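Local atomic coordinates of integrase (Bovine immunodeficiency virus, PDB entry 3KKS), a protein that probably catalyses the insertion of viral DNA into host DNA, as other retroviral integrases do, and is represented here by its catalytic core domain. Residues A[43-48]-A[68-73]; A[9-14]-A[34-39]; A[19-24]-A[92-97]. All coordinates share one frame; numbering follows the deposited sequence.

Interaction 1: residues A[43-48]-A[68-73]; sequences LCILQL and HRIENL
I45 leaves helix 38-51 pointing at helix 68-76, and its atoms meet two different residues in turn. At its root, CB lies 4.2 Å from CD2 of L73, and the CG2 branch keeps company with the same methyl. The other branch, CG1, is set anti to the carbonyl carbon (chi1 -65°), and the chain then runs straight on (chi2 177°), so that the terminal CD1 reaches the neighbouring helix 3.9 Å from CG2 of I70. The side chains of I45 and I70 slant across each other, so branch meets tip rather than tip meeting tip. One turn further along, L73 forks: while CD2 serves I45, its CD1 comes 4.1 Å from CD2 of L46, whose side chain bends over from the flank of its helix.

Branched aliphatic residues suit this seam because the axes of the two short segments, 19° from parallel, come no closer than 11.2 Å, and long side chains are needed to span that gap. I45 and I70 form its buried part, whereas L46 and L73 are partly exposed at its margin. I70 also rests on K81 of strand 80-83, and C44 and L48 face strands of the sheet. Two helices packed side by side against one face of the central sheet are characteristic of the RNase H-like fold of retroviral integrase cores.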
ATOM      1  N   LEU A  43       3.096  -4.593 -12.114  1.00 24.58           N
ATOM      2  CA  LEU A  43       1.654  -4.611 -12.343  1.00 24.93           C
ATOM      3  C   LEU A  43       0.967  -3.876 -11.179  1.00 24.65           C
ATOM      4  O   LEU A  43       0.059  -3.072 -11.391  1.00 25.26           O
ATOM      5  CB  LEU A  43       1.168  -6.061 -12.429  1.00 23.71           C
ATOM      6  CG  LEU A  43       0.796  -6.629 -13.805  1.00 27.44           C
ATOM      7  CD1 LEU A  43       1.540  -5.909 -14.896  1.00 23.96           C
ATOM      8  CD2 LEU A  43       1.083  -8.122 -13.838  1.00 26.67           C
ATOM      9  N   CYS A  44       1.418  -4.152  -9.958  1.00 22.61           N
ATOM     10  CA  CYS A  44       0.869  -3.509  -8.771  1.00 23.05           C
ATOM     11  C   CYS A  44       1.052  -1.992  -8.801  1.00 22.21           C
ATOM     12  O   CYS A  44       0.131  -1.249  -8.467  1.00 20.44           O
ATOM     13  CB  CYS A  44       1.516  -4.079  -7.510  1.00 23.65           C
ATOM     14  SG  CYS A  44       0.937  -5.736  -7.079  1.00 24.28           S
ATOM     15  N   ILE A  45       2.238  -1.536  -9.197  1.00 23.71           N
ATOM     16  CA  ILE A  45       2.509  -0.100  -9.274  1.00 24.98           C
ATOM     17  C   ILE A  45       1.620   0.561 -10.326  1.00 23.95           C
ATOM     18  O   ILE A  45       1.108   1.651 -10.111  1.00 23.68           O
ATOM     19  CB  ILE A  45       3.990   0.182  -9.626  1.00 25.42           C
ATOM     20  CG1 ILE A  45       4.904  -0.305  -8.498  1.00 25.16           C
ATOM     21  CG2 ILE A  45       4.202   1.672  -9.850  1.00 22.93           C
ATOM     22  CD1 ILE A  45       6.386  -0.130  -8.805  1.00 25.36           C
ATOM     23  N   LEU A  46       1.447  -0.098 -11.467  1.00 25.71           N
ATOM     24  CA  LEU A  46       0.603   0.445 -12.530  1.00 25.52           C
ATOM     25  C   LEU A  46      -0.838   0.590 -12.052  1.00 25.15           C
ATOM     26  O   LEU A  46      -1.508   1.567 -12.390  1.00 27.04           O
ATOM     27  CB  LEU A  46       0.679  -0.438 -13.781  1.00 23.00           C
ATOM     28  CG  LEU A  46       1.958  -0.217 -14.612  1.00 24.27           C
ATOM     29  CD1 LEU A  46       2.109  -1.301 -15.654  1.00 23.41           C
ATOM     30  CD2 LEU A  46       1.916   1.150 -15.275  1.00 23.86           C
ATOM     31  N   GLN A  47      -1.305  -0.379 -11.264  1.00 25.73           N
ATOM     32  CA  GLN A  47      -2.660  -0.341 -10.702  1.00 27.27           C
ATOM     33  C   GLN A  47      -2.767   0.813  -9.701  1.00 26.26           C
ATOM     34  O   GLN A  47      -3.758   1.538  -9.667  1.00 24.61           O
ATOM     35  CB  GLN A  47      -2.976  -1.640  -9.959  1.00 29.69           C
ATOM     36  CG  GLN A  47      -3.288  -2.861 -10.820  1.00 35.71           C
ATOM     37  CD  GLN A  47      -4.780  -3.034 -11.090  1.00 37.84           C
ATOM     38  OE1 GLN A  47      -5.611  -2.830 -10.201  1.00 37.77           O
ATOM     39  NE2 GLN A  47      -5.121  -3.429 -12.314  1.00 38.04           N
ATOM     40  N   LEU A  48      -1.736   0.968  -8.874  1.00 25.94           N
ATOM     41  CA  LEU A  48      -1.715   2.024  -7.870  1.00 25.86           C
ATOM     42  C   LEU A  48      -1.730   3.398  -8.532  1.00 26.81           C
ATOM     43  O   LEU A  48      -2.487   4.283  -8.135  1.00 25.19           O
ATOM     44  CB  LEU A  48      -0.461   1.908  -7.003  1.00 25.86           C
ATOM     45  CG  LEU A  48      -0.503   2.760  -5.732  1.00 25.76           C
ATOM     46  CD1 LEU A  48      -1.507   2.153  -4.743  1.00 19.37           C
ATOM     47  CD2 LEU A  48       0.875   2.823  -5.109  1.00 24.40           C
ATOM     48  N   HIS A  68      15.764  -3.140 -12.844  1.00 40.26           N
ATOM     49  CA  HIS A  68      15.731  -2.038 -13.806  1.00 41.41           C
ATOM     50  C   HIS A  68      14.292  -1.857 -14.269  1.00 38.96           C
ATOM     51  O   HIS A  68      13.867  -0.757 -14.619  1.00 38.46           O
ATOM     52  CB  HIS A  68      16.631  -2.339 -15.011  1.00 45.85           C
ATOM     53  CG  HIS A  68      18.085  -2.111 -14.745  1.00 49.94           C
ATOM     54  ND1 HIS A  68      19.083  -2.751 -15.455  1.00 52.52           N
ATOM     55  CD2 HIS A  68      18.713  -1.307 -13.855  1.00 51.76           C
ATOM     56  CE1 HIS A  68      20.260  -2.352 -15.008  1.00 53.57           C
ATOM     57  NE2 HIS A  68      20.066  -1.476 -14.038  1.00 53.14           N
ATOM     58  N   ARG A  69      13.559  -2.961 -14.271  1.00 37.34           N
ATOM     59  CA  ARG A  69      12.156  -2.965 -14.654  1.00 36.56           C
ATOM     60  C   ARG A  69      11.408  -1.924 -13.811  1.00 34.54           C
ATOM     61  O   ARG A  69      10.708  -1.061 -14.342  1.00 34.66           O
ATOM     62  CB  ARG A  69      11.579  -4.372 -14.419  1.00 37.46           C
ATOM     63  CG  ARG A  69      10.082  -4.425 -14.151  1.00 39.80           C
ATOM     64  CD  ARG A  69       9.273  -4.695 -15.402  1.00 39.06           C
ATOM     65  NE  ARG A  69       9.428  -6.073 -15.858  1.00 38.55           N
ATOM     66  CZ  ARG A  69       8.739  -6.608 -16.859  1.00 37.41           C
ATOM     67  NH1 ARG A  69       7.841  -5.882 -17.516  1.00 37.73           N
ATOM     68  NH2 ARG A  69       8.951  -7.867 -17.207  1.00 37.56           N
ATOM     69  N   ILE A  70      11.588  -1.997 -12.497  1.00 33.45           N
ATOM     70  CA  ILE A  70      10.921  -1.088 -11.568  1.00 32.48           C
ATOM     71  C   ILE A  70      11.493   0.316 -11.610  1.00 33.20           C
ATOM     72  O   ILE A  70      10.751   1.305 -11.538  1.00 32.58           O
ATOM     73  CB  ILE A  70      11.010  -1.625 -10.127  1.00 31.34           C
ATOM     74  CG1 ILE A  70      10.448  -3.047 -10.084  1.00 30.89           C
ATOM     75  CG2 ILE A  70      10.258  -0.709  -9.171  1.00 30.05           C
ATOM     76  CD1 ILE A  70       9.099  -3.201 -10.790  1.00 28.91           C
ATOM     77  N   GLU A  71      12.815   0.402 -11.726  1.00 33.89           N
ATOM     78  CA  GLU A  71      13.496   1.689 -11.788  1.00 33.24           C
ATOM     79  C   GLU A  71      13.072   2.461 -13.032  1.00 32.70           C
ATOM     80  O   GLU A  71      12.787   3.654 -12.969  1.00 33.63           O
ATOM     81  CB  GLU A  71      15.012   1.484 -11.800  1.00 36.38           C
ATOM     82  CG  GLU A  71      15.713   1.955 -10.525  1.00 41.50           C
ATOM     83  CD  GLU A  71      16.334   0.817  -9.736  1.00 45.11           C
ATOM     84  OE1 GLU A  71      17.073   0.008 -10.343  1.00 48.28           O
ATOM     85  OE2 GLU A  71      16.091   0.738  -8.511  1.00 46.32           O
ATOM     86  N   ASN A  72      13.029   1.785 -14.171  1.00 32.50           N
ATOM     87  CA  ASN A  72      12.618   2.461 -15.393  1.00 33.60           C
ATOM     88  C   ASN A  72      11.114   2.770 -15.387  1.00 32.92           C
ATOM     89  O   ASN A  72      10.683   3.793 -15.917  1.00 33.14           O
ATOM     90  CB  ASN A  72      12.988   1.623 -16.618  1.00 32.82           C
ATOM     91  CG  ASN A  72      14.492   1.575 -16.861  1.00 34.90           C
ATOM     92  OD1 ASN A  72      15.239   2.427 -16.381  1.00 35.63           O
ATOM     93  ND2 ASN A  72      14.937   0.585 -17.621  1.00 34.48           N
ATOM     94  N   LEU A  73      10.319   1.895 -14.778  1.00 32.61           N
ATOM     95  CA  LEU A  73       8.878   2.109 -14.713  1.00 32.76           C
ATOM     96  C   LEU A  73       8.555   3.398 -13.954  1.00 32.75           C
ATOM     97  O   LEU A  73       7.697   4.178 -14.372  1.00 33.87           O
ATOM     98  CB  LEU A  73       8.190   0.920 -14.035  1.00 32.26           C
ATOM     99  CG  LEU A  73       6.692   1.108 -13.773  1.00 32.26           C
ATOM    100  CD1 LEU A  73       6.004   1.528 -15.061  1.00 32.29           C
ATOM    101  CD2 LEU A  73       6.086  -0.173 -13.228  1.00 29.82           C
TER

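Interaction 2: residues A[9-14]-A[34-39]; sequences NTHWNK and PEETAL
The carboxylate of E36 reaches over to strand 4-12 and places one oxygen at N9 and the other at H11. The close part of the contact is at N9: OE2 of E36 lies 3.3 Å from CB of N9, and the aliphatic CG of E36 passes 3.9 Å from ND2 of N9. The two side chains run past each other in opposite directions with amide and carboxylate planes 82° apart. The short side chain of N9 leaves its CB within reach of the acid. The E36 chain is extended beyond CG (chi2 -178°), which carries the acid across to the strand.

Toward the solvent the fit is slacker. OE1 of E36 stands 3.6 Å from NE2 of H11, at the ring edge and near the ring plane, while ring and carboxylate planes are 79° apart. A negative charge at this edge would be expected to stabilise a protonated imidazole, although the exposed setting should weaken the effect. H11 and E36 are polar and exposed, as suits a contact at the surface; the two segments together bury 133 Å².

E36 is the centre of an inverse gamma turn, and T37 after it is the N-cap of helix 38-51, its OG1 making a weak hydrogen bond to Q40 N. Among its neighbours, E36 also touches I16 of strand 15-22, and N9 packs on W18 of that strand and on C64 and F65 of helix 63-66. T10 is directed away from E36, so this end of strand 4-12 meets the loop leading into helix 38-51 through N9 and H11, and helix 89-109 through T10.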
ATOM      1  N   ASN A   9       6.088  -6.431   0.460  1.00 32.94           N
ATOM      2  CA  ASN A   9       5.409  -7.674   0.179  1.00 34.04           C
ATOM      3  C   ASN A   9       5.277  -8.354   1.521  1.00 33.72           C
ATOM      4  O   ASN A   9       6.189  -8.288   2.343  1.00 32.59           O
ATOM      5  CB  ASN A   9       6.233  -8.545  -0.763  1.00 34.22           C
ATOM      6  CG  ASN A   9       6.250  -8.008  -2.166  1.00 35.63           C
ATOM      7  OD1 ASN A   9       5.208  -7.655  -2.712  1.00 34.45           O
ATOM      8  ND2 ASN A   9       7.430  -7.950  -2.767  1.00 37.83           N
ATOM      9  N   THR A  10       4.136  -8.981   1.760  1.00 33.21           N
ATOM     10  CA  THR A  10       3.938  -9.675   3.016  1.00 34.11           C
ATOM     11  C   THR A  10       3.314 -11.015   2.717  1.00 34.46           C
ATOM     12  O   THR A  10       2.962 -11.312   1.578  1.00 34.28           O
ATOM     13  CB  THR A  10       2.993  -8.918   3.956  1.00 34.52           C
ATOM     14  OG1 THR A  10       1.688  -8.856   3.370  1.00 34.62           O
ATOM     15  CG2 THR A  10       3.503  -7.516   4.200  1.00 36.62           C
ATOM     16  N   HIS A  11       3.176 -11.818   3.757  1.00 34.65           N
ATOM     17  CA  HIS A  11       2.581 -13.127   3.624  1.00 36.54           C
ATOM     18  C   HIS A  11       1.477 -13.301   4.631  1.00 37.11           C
ATOM     19  O   HIS A  11       1.564 -12.870   5.774  1.00 37.37           O
ATOM     20  CB  HIS A  11       3.622 -14.220   3.847  1.00 37.69           C
ATOM     21  CG  HIS A  11       4.760 -14.166   2.889  1.00 37.29           C
ATOM     22  ND1 HIS A  11       4.868 -15.008   1.803  1.00 40.41           N
ATOM     23  CD2 HIS A  11       5.823 -13.323   2.819  1.00 38.39           C
ATOM     24  CE1 HIS A  11       5.939 -14.686   1.105  1.00 38.73           C
ATOM     25  NE2 HIS A  11       6.535 -13.669   1.697  1.00 39.00           N
ATOM     26  N   TRP A  12       0.434 -13.952   4.161  1.00 36.56           N
ATOM     27  CA  TRP A  12      -0.736 -14.283   4.942  1.00 36.95           C
ATOM     28  C   TRP A  12      -0.948 -15.724   4.506  1.00 37.47           C
ATOM     29  O   TRP A  12      -1.471 -15.967   3.429  1.00 37.04           O
ATOM     30  CB  TRP A  12      -1.892 -13.414   4.507  1.00 34.67           C
ATOM     31  CG  TRP A  12      -3.111 -13.791   5.213  1.00 32.84           C
ATOM     32  CD1 TRP A  12      -4.204 -14.395   4.697  1.00 31.87           C
ATOM     33  CD2 TRP A  12      -3.372 -13.553   6.584  1.00 32.06           C
ATOM     34  NE1 TRP A  12      -5.156 -14.542   5.671  1.00 31.41           N
ATOM     35  CE2 TRP A  12      -4.670 -14.031   6.843  1.00 31.61           C
ATOM     36  CE3 TRP A  12      -2.637 -12.971   7.626  1.00 31.51           C
ATOM     37  CZ2 TRP A  12      -5.255 -13.951   8.110  1.00 33.21           C
ATOM     38  CZ3 TRP A  12      -3.220 -12.886   8.903  1.00 31.57           C
ATOM     39  CH2 TRP A  12      -4.522 -13.373   9.125  1.00 31.59           C
ATOM     40  N   ASN A  13      -0.490 -16.666   5.327  1.00 38.98           N
ATOM     41  CA  ASN A  13      -0.536 -18.086   4.995  1.00 38.92           C
ATOM     42  C   ASN A  13       0.277 -18.266   3.734  1.00 38.55           C
ATOM     43  O   ASN A  13       1.329 -17.661   3.603  1.00 39.57           O
ATOM     44  CB  ASN A  13      -1.964 -18.550   4.802  1.00 41.12           C
ATOM     45  CG  ASN A  13      -2.796 -18.232   5.988  1.00 43.99           C
ATOM     46  OD1 ASN A  13      -2.311 -18.293   7.118  1.00 44.89           O
ATOM     47  ND2 ASN A  13      -4.053 -17.872   5.760  1.00 43.63           N
ATOM     48  N   LYS A  14      -0.209 -19.049   2.783  1.00 38.31           N
ATOM     49  CA  LYS A  14       0.556 -19.252   1.553  1.00 39.20           C
ATOM     50  C   LYS A  14       0.436 -18.128   0.546  1.00 39.06           C
ATOM     51  O   LYS A  14       1.209 -18.044  -0.402  1.00 39.57           O
ATOM     52  CB  LYS A  14       0.157 -20.564   0.887  1.00 38.90           C
ATOM     53  N   PRO A  34       0.730 -13.674  -7.515  1.00 33.60           N
ATOM     54  CA  PRO A  34       1.134 -15.055  -7.803  1.00 36.22           C
ATOM     55  C   PRO A  34       2.494 -15.450  -7.249  1.00 37.95           C
ATOM     56  O   PRO A  34       2.680 -16.570  -6.770  1.00 38.81           O
ATOM     57  CB  PRO A  34       1.113 -15.109  -9.329  1.00 37.46           C
ATOM     58  CG  PRO A  34       0.082 -14.112  -9.695  1.00 35.84           C
ATOM     59  CD  PRO A  34       0.422 -12.968  -8.770  1.00 35.48           C
ATOM     60  N   GLU A  35       3.444 -14.527  -7.325  1.00 39.43           N
ATOM     61  CA  GLU A  35       4.794 -14.773  -6.842  1.00 40.24           C
ATOM     62  C   GLU A  35       5.530 -13.445  -6.711  1.00 40.35           C
ATOM     63  O   GLU A  35       5.170 -12.465  -7.370  1.00 41.86           O
ATOM     64  CB  GLU A  35       5.528 -15.693  -7.820  1.00 40.65           C
ATOM     65  CG  GLU A  35       5.393 -15.278  -9.280  1.00 42.25           C
ATOM     66  CD  GLU A  35       6.159 -16.190 -10.231  1.00 44.14           C
ATOM     67  OE1 GLU A  35       6.051 -15.991 -11.460  1.00 45.25           O
ATOM     68  OE2 GLU A  35       6.870 -17.102  -9.755  1.00 45.81           O
ATOM     69  N   GLU A  36       6.545 -13.410  -5.853  1.00 39.82           N
ATOM     70  CA  GLU A  36       7.326 -12.194  -5.631  1.00 40.24           C
ATOM     71  C   GLU A  36       8.326 -11.919  -6.743  1.00 39.68           C
ATOM     72  O   GLU A  36       9.502 -12.265  -6.630  1.00 41.34           O
ATOM     73  CB  GLU A  36       8.080 -12.276  -4.306  1.00 41.37           C
ATOM     74  CG  GLU A  36       7.270 -11.870  -3.092  1.00 44.03           C
ATOM     75  CD  GLU A  36       8.083 -11.935  -1.819  1.00 45.26           C
ATOM     76  OE1 GLU A  36       8.328 -13.061  -1.326  1.00 46.09           O
ATOM     77  OE2 GLU A  36       8.483 -10.860  -1.320  1.00 45.04           O
ATOM     78  N   THR A  37       7.854 -11.292  -7.813  1.00 36.96           N
ATOM     79  CA  THR A  37       8.710 -10.963  -8.945  1.00 35.84           C
ATOM     80  C   THR A  37       8.612  -9.481  -9.258  1.00 35.00           C
ATOM     81  O   THR A  37       7.731  -8.781  -8.750  1.00 35.44           O
ATOM     82  CB  THR A  37       8.303 -11.740 -10.211  1.00 35.50           C
ATOM     83  OG1 THR A  37       6.893 -11.606 -10.422  1.00 36.05           O
ATOM     84  CG2 THR A  37       8.659 -13.209 -10.078  1.00 35.04           C
ATOM     85  N   ALA A  38       9.517  -9.008 -10.101  1.00 31.95           N
ATOM     86  CA  ALA A  38       9.522  -7.612 -10.488  1.00 31.29           C
ATOM     87  C   ALA A  38       8.332  -7.348 -11.395  1.00 30.65           C
ATOM     88  O   ALA A  38       7.796  -6.243 -11.424  1.00 30.58           O
ATOM     89  CB  ALA A  38      10.816  -7.279 -11.215  1.00 32.16           C
ATOM     90  N   LEU A  39       7.931  -8.370 -12.146  1.00 30.81           N
ATOM     91  CA  LEU A  39       6.810  -8.258 -13.064  1.00 30.31           C
ATOM     92  C   LEU A  39       5.514  -8.018 -12.297  1.00 29.77           C
ATOM     93  O   LEU A  39       4.738  -7.133 -12.640  1.00 29.81           O
ATOM     94  CB  LEU A  39       6.707  -9.526 -13.924  1.00 30.74           C
ATOM     95  CG  LEU A  39       5.609  -9.659 -14.991  1.00 29.97           C
ATOM     96  CD1 LEU A  39       4.337 -10.158 -14.361  1.00 35.19           C
ATOM     97  CD2 LEU A  39       5.384  -8.340 -15.691  1.00 29.57           C
TER

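Interaction 3: residues A[19-24]-A[92-97]; sequences VAVETN and QGVVER
V21 overlaps two successive valines of helix 89-109. Its CB meets V95, 4.3 Å from CG2 of that residue, while its CG1 branch meets V94, 4.3 Å from CG1 there. V94 points at the strand, while V95 comes from the flank of its turn. With CG1 anti to the backbone N and CG2 anti to the carbonyl carbon (chi1 -180°), V94 turns both methyls toward the loop that follows strand 15-22: CG1 and CG2 each stand 4.1 Å from the backbone O of T23. Compact, beta-branched valine is well matched to a strand lying close under a helix, with the CA atoms of V21 and V95 only 6.2 Å apart. V21 and V95 are buried, whereas V94 and T23 lie nearer the surface.

The polar groups bond within each segment or to residues elsewhere in the chain. E22, directed away from the helix, folds back so that OE1 accepts N24 N at 3.2 Å, a bent bond (141°) arriving from above the carboxylate plane, and its OE2 is bonded to S25 OG. Both bonds span the start of the turn after the strand. T23 OG1 is bonded to L4 O of strand 4-12. On the helix, Q92 NE2 reaches E96 OE2, one turn on, at 2.8 Å, but E96 is modelled too near Q92 O, so this link is doubtful in detail.

V19, two residues earlier in the strand, touches H99 and L102 on the same helix. A long helix packed across the face of the sheet, here over strand 15-22, is typical of the RNase H-like core, and by comparison with other retroviral integrases E96 is probably the glutamate of the DDE triad.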
ATOM      1  N   VAL A  19       1.671  -4.739  -0.539  1.00 22.46           N
ATOM      2  CA  VAL A  19       0.990  -3.716   0.248  1.00 20.68           C
ATOM      3  C   VAL A  19       1.604  -2.327   0.121  1.00 21.80           C
ATOM      4  O   VAL A  19       2.806  -2.145   0.295  1.00 23.40           O
ATOM      5  CB  VAL A  19       0.998  -4.099   1.752  1.00 22.79           C
ATOM      6  CG1 VAL A  19       0.332  -2.998   2.584  1.00 21.72           C
ATOM      7  CG2 VAL A  19       0.291  -5.436   1.961  1.00 19.29           C
ATOM      8  N   ALA A  20       0.775  -1.331  -0.164  1.00 21.55           N
ATOM      9  CA  ALA A  20       1.271   0.036  -0.267  1.00 20.08           C
ATOM     10  C   ALA A  20       0.488   0.915   0.695  1.00 19.94           C
ATOM     11  O   ALA A  20      -0.734   0.818   0.779  1.00 19.59           O
ATOM     12  CB  ALA A  20       1.131   0.565  -1.705  1.00 17.18           C
ATOM     13  N   VAL A  21       1.197   1.766   1.431  1.00 21.09           N
ATOM     14  CA  VAL A  21       0.550   2.662   2.376  1.00 21.78           C
ATOM     15  C   VAL A  21       0.879   4.106   2.052  1.00 23.76           C
ATOM     16  O   VAL A  21       2.050   4.456   1.874  1.00 25.07           O
ATOM     17  CB  VAL A  21       0.999   2.381   3.827  1.00 21.36           C
ATOM     18  CG1 VAL A  21       0.288   3.345   4.788  1.00 17.94           C
ATOM     19  CG2 VAL A  21       0.700   0.931   4.189  1.00 19.49           C
ATOM     20  N   GLU A  22      -0.146   4.948   1.967  1.00 22.90           N
ATOM     21  CA  GLU A  22       0.089   6.357   1.687  1.00 25.00           C
ATOM     22  C   GLU A  22       0.388   6.972   3.052  1.00 25.18           C
ATOM     23  O   GLU A  22      -0.460   6.971   3.936  1.00 25.80           O
ATOM     24  CB  GLU A  22      -1.145   6.986   1.042  1.00 25.87           C
ATOM     25  CG  GLU A  22      -0.863   8.298   0.318  1.00 28.54           C
ATOM     26  CD  GLU A  22      -1.079   9.514   1.196  1.00 27.94           C
ATOM     27  OE1 GLU A  22      -0.149  10.329   1.326  1.00 28.15           O
ATOM     28  OE2 GLU A  22      -2.187   9.656   1.749  1.00 29.65           O
ATOM     29  N   THR A  23       1.604   7.487   3.209  1.00 26.71           N
ATOM     30  CA  THR A  23       2.081   8.046   4.476  1.00 27.64           C
ATOM     31  C   THR A  23       1.263   9.139   5.141  1.00 27.46           C
ATOM     32  O   THR A  23       1.066   9.114   6.354  1.00 28.40           O
ATOM     33  CB  THR A  23       3.530   8.560   4.344  1.00 26.28           C
ATOM     34  OG1 THR A  23       3.585   9.601   3.363  1.00 30.56           O
ATOM     35  CG2 THR A  23       4.444   7.446   3.918  1.00 26.81           C
ATOM     36  N   ASN A  24       0.786  10.105   4.370  1.00 28.62           N
ATOM     37  CA  ASN A  24       0.010  11.183   4.966  1.00 27.94           C
ATOM     38  C   ASN A  24      -1.355  10.742   5.482  1.00 27.21           C
ATOM     39  O   ASN A  24      -1.699  10.991   6.634  1.00 27.77           O
ATOM     40  CB  ASN A  24      -0.175  12.328   3.975  1.00 27.23           C
ATOM     41  CG  ASN A  24      -0.965  13.489   4.567  1.00 30.46           C
ATOM     42  OD1 ASN A  24      -0.561  14.089   5.565  1.00 31.33           O
ATOM     43  ND2 ASN A  24      -2.096  13.809   3.954  1.00 30.08           N
ATOM     44  N   GLN A  92       7.401   5.502   9.141  1.00 45.48           N
ATOM     45  CA  GLN A  92       7.597   4.104   9.497  1.00 43.77           C
ATOM     46  C   GLN A  92       6.558   3.691  10.534  1.00 41.35           C
ATOM     47  O   GLN A  92       6.105   2.550  10.551  1.00 39.88           O
ATOM     48  CB  GLN A  92       9.016   3.892  10.038  1.00 44.98           C
ATOM     49  CG  GLN A  92       9.496   2.446  10.017  1.00 47.93           C
ATOM     50  CD  GLN A  92       9.393   1.807   8.638  1.00 51.33           C
ATOM     51  OE1 GLN A  92       9.616   2.460   7.617  1.00 52.30           O
ATOM     52  NE2 GLN A  92       9.068   0.516   8.606  1.00 52.19           N
ATOM     53  N   GLY A  93       6.170   4.633  11.387  1.00 39.01           N
ATOM     54  CA  GLY A  93       5.174   4.334  12.399  1.00 38.55           C
ATOM     55  C   GLY A  93       3.858   3.973  11.735  1.00 37.80           C
ATOM     56  O   GLY A  93       3.299   2.906  11.975  1.00 37.18           O
ATOM     57  N   VAL A  94       3.371   4.873  10.885  1.00 35.44           N
ATOM     58  CA  VAL A  94       2.125   4.668  10.161  1.00 32.84           C
ATOM     59  C   VAL A  94       2.117   3.325   9.412  1.00 30.81           C
ATOM     60  O   VAL A  94       1.164   2.557   9.510  1.00 31.15           O
ATOM     61  CB  VAL A  94       1.889   5.823   9.152  1.00 33.65           C
ATOM     62  CG1 VAL A  94       0.579   5.616   8.398  1.00 33.26           C
ATOM     63  CG2 VAL A  94       1.868   7.161   9.888  1.00 34.01           C
ATOM     64  N   VAL A  95       3.189   3.049   8.680  1.00 29.45           N
ATOM     65  CA  VAL A  95       3.314   1.819   7.901  1.00 29.54           C
ATOM     66  C   VAL A  95       3.263   0.534   8.717  1.00 29.70           C
ATOM     67  O   VAL A  95       2.616  -0.436   8.315  1.00 28.27           O
ATOM     68  CB  VAL A  95       4.626   1.823   7.073  1.00 28.90           C
ATOM     69  CG1 VAL A  95       4.822   0.482   6.370  1.00 28.59           C
ATOM     70  CG2 VAL A  95       4.586   2.942   6.058  1.00 27.39           C
ATOM     71  N   GLU A  96       3.959   0.526   9.849  1.00 31.41           N
ATOM     72  CA  GLU A  96       4.001  -0.639  10.724  1.00 33.45           C
ATOM     73  C   GLU A  96       2.612  -0.938  11.270  1.00 32.70           C
ATOM     74  O   GLU A  96       2.152  -2.078  11.245  1.00 32.06           O
ATOM     75  CB  GLU A  96       4.948  -0.383  11.895  1.00 37.81           C
ATOM     76  CG  GLU A  96       6.384  -0.093  11.504  1.00 44.57           C
ATOM     77  CD  GLU A  96       7.101  -1.315  10.982  1.00 49.04           C
ATOM     78  OE1 GLU A  96       6.458  -2.390  10.906  1.00 51.65           O
ATOM     79  OE2 GLU A  96       8.305  -1.200  10.652  1.00 49.16           O
ATOM     80  N   ARG A  97       1.953   0.094  11.779  1.00 32.12           N
ATOM     81  CA  ARG A  97       0.615  -0.062  12.327  1.00 32.73           C
ATOM     82  C   ARG A  97      -0.376  -0.555  11.266  1.00 31.45           C
ATOM     83  O   ARG A  97      -1.214  -1.409  11.545  1.00 31.74           O
ATOM     84  CB  ARG A  97       0.130   1.263  12.914  1.00 35.52           C
ATOM     85  CG  ARG A  97      -1.278   1.202  13.476  1.00 41.45           C
ATOM     86  CD  ARG A  97      -1.693   2.515  14.140  1.00 46.27           C
ATOM     87  NE  ARG A  97      -1.508   3.666  13.257  1.00 48.99           N
ATOM     88  CZ  ARG A  97      -2.425   4.604  13.035  1.00 50.89           C
ATOM     89  NH1 ARG A  97      -2.151   5.609  12.214  1.00 50.24           N
ATOM     90  NH2 ARG A  97      -3.618   4.536  13.618  1.00 51.05           N
TER

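In the fold
Interactions 2 and 3 use strands of one mixed sheet, while interaction 1 joins two helices packed beside it. Interactions 1 and 2 share helix 38-51, their centres about 15 Å apart; they touch where I70 and R69 pack on A38 and L39, and interaction 2 closes before interaction 1 opens. Interactions 2 and 3, on neighbouring strands 4-12 and 15-22, have centres about 18 Å apart and segments alternating along the chain. Interaction 1 is nested in the loop closed by interaction 3, with centres about 19 Å apart on opposite sides of the chain's centre. L48 nevertheless meets A20, so helices on both sides of the sheet are tied together through its strands into one compact core.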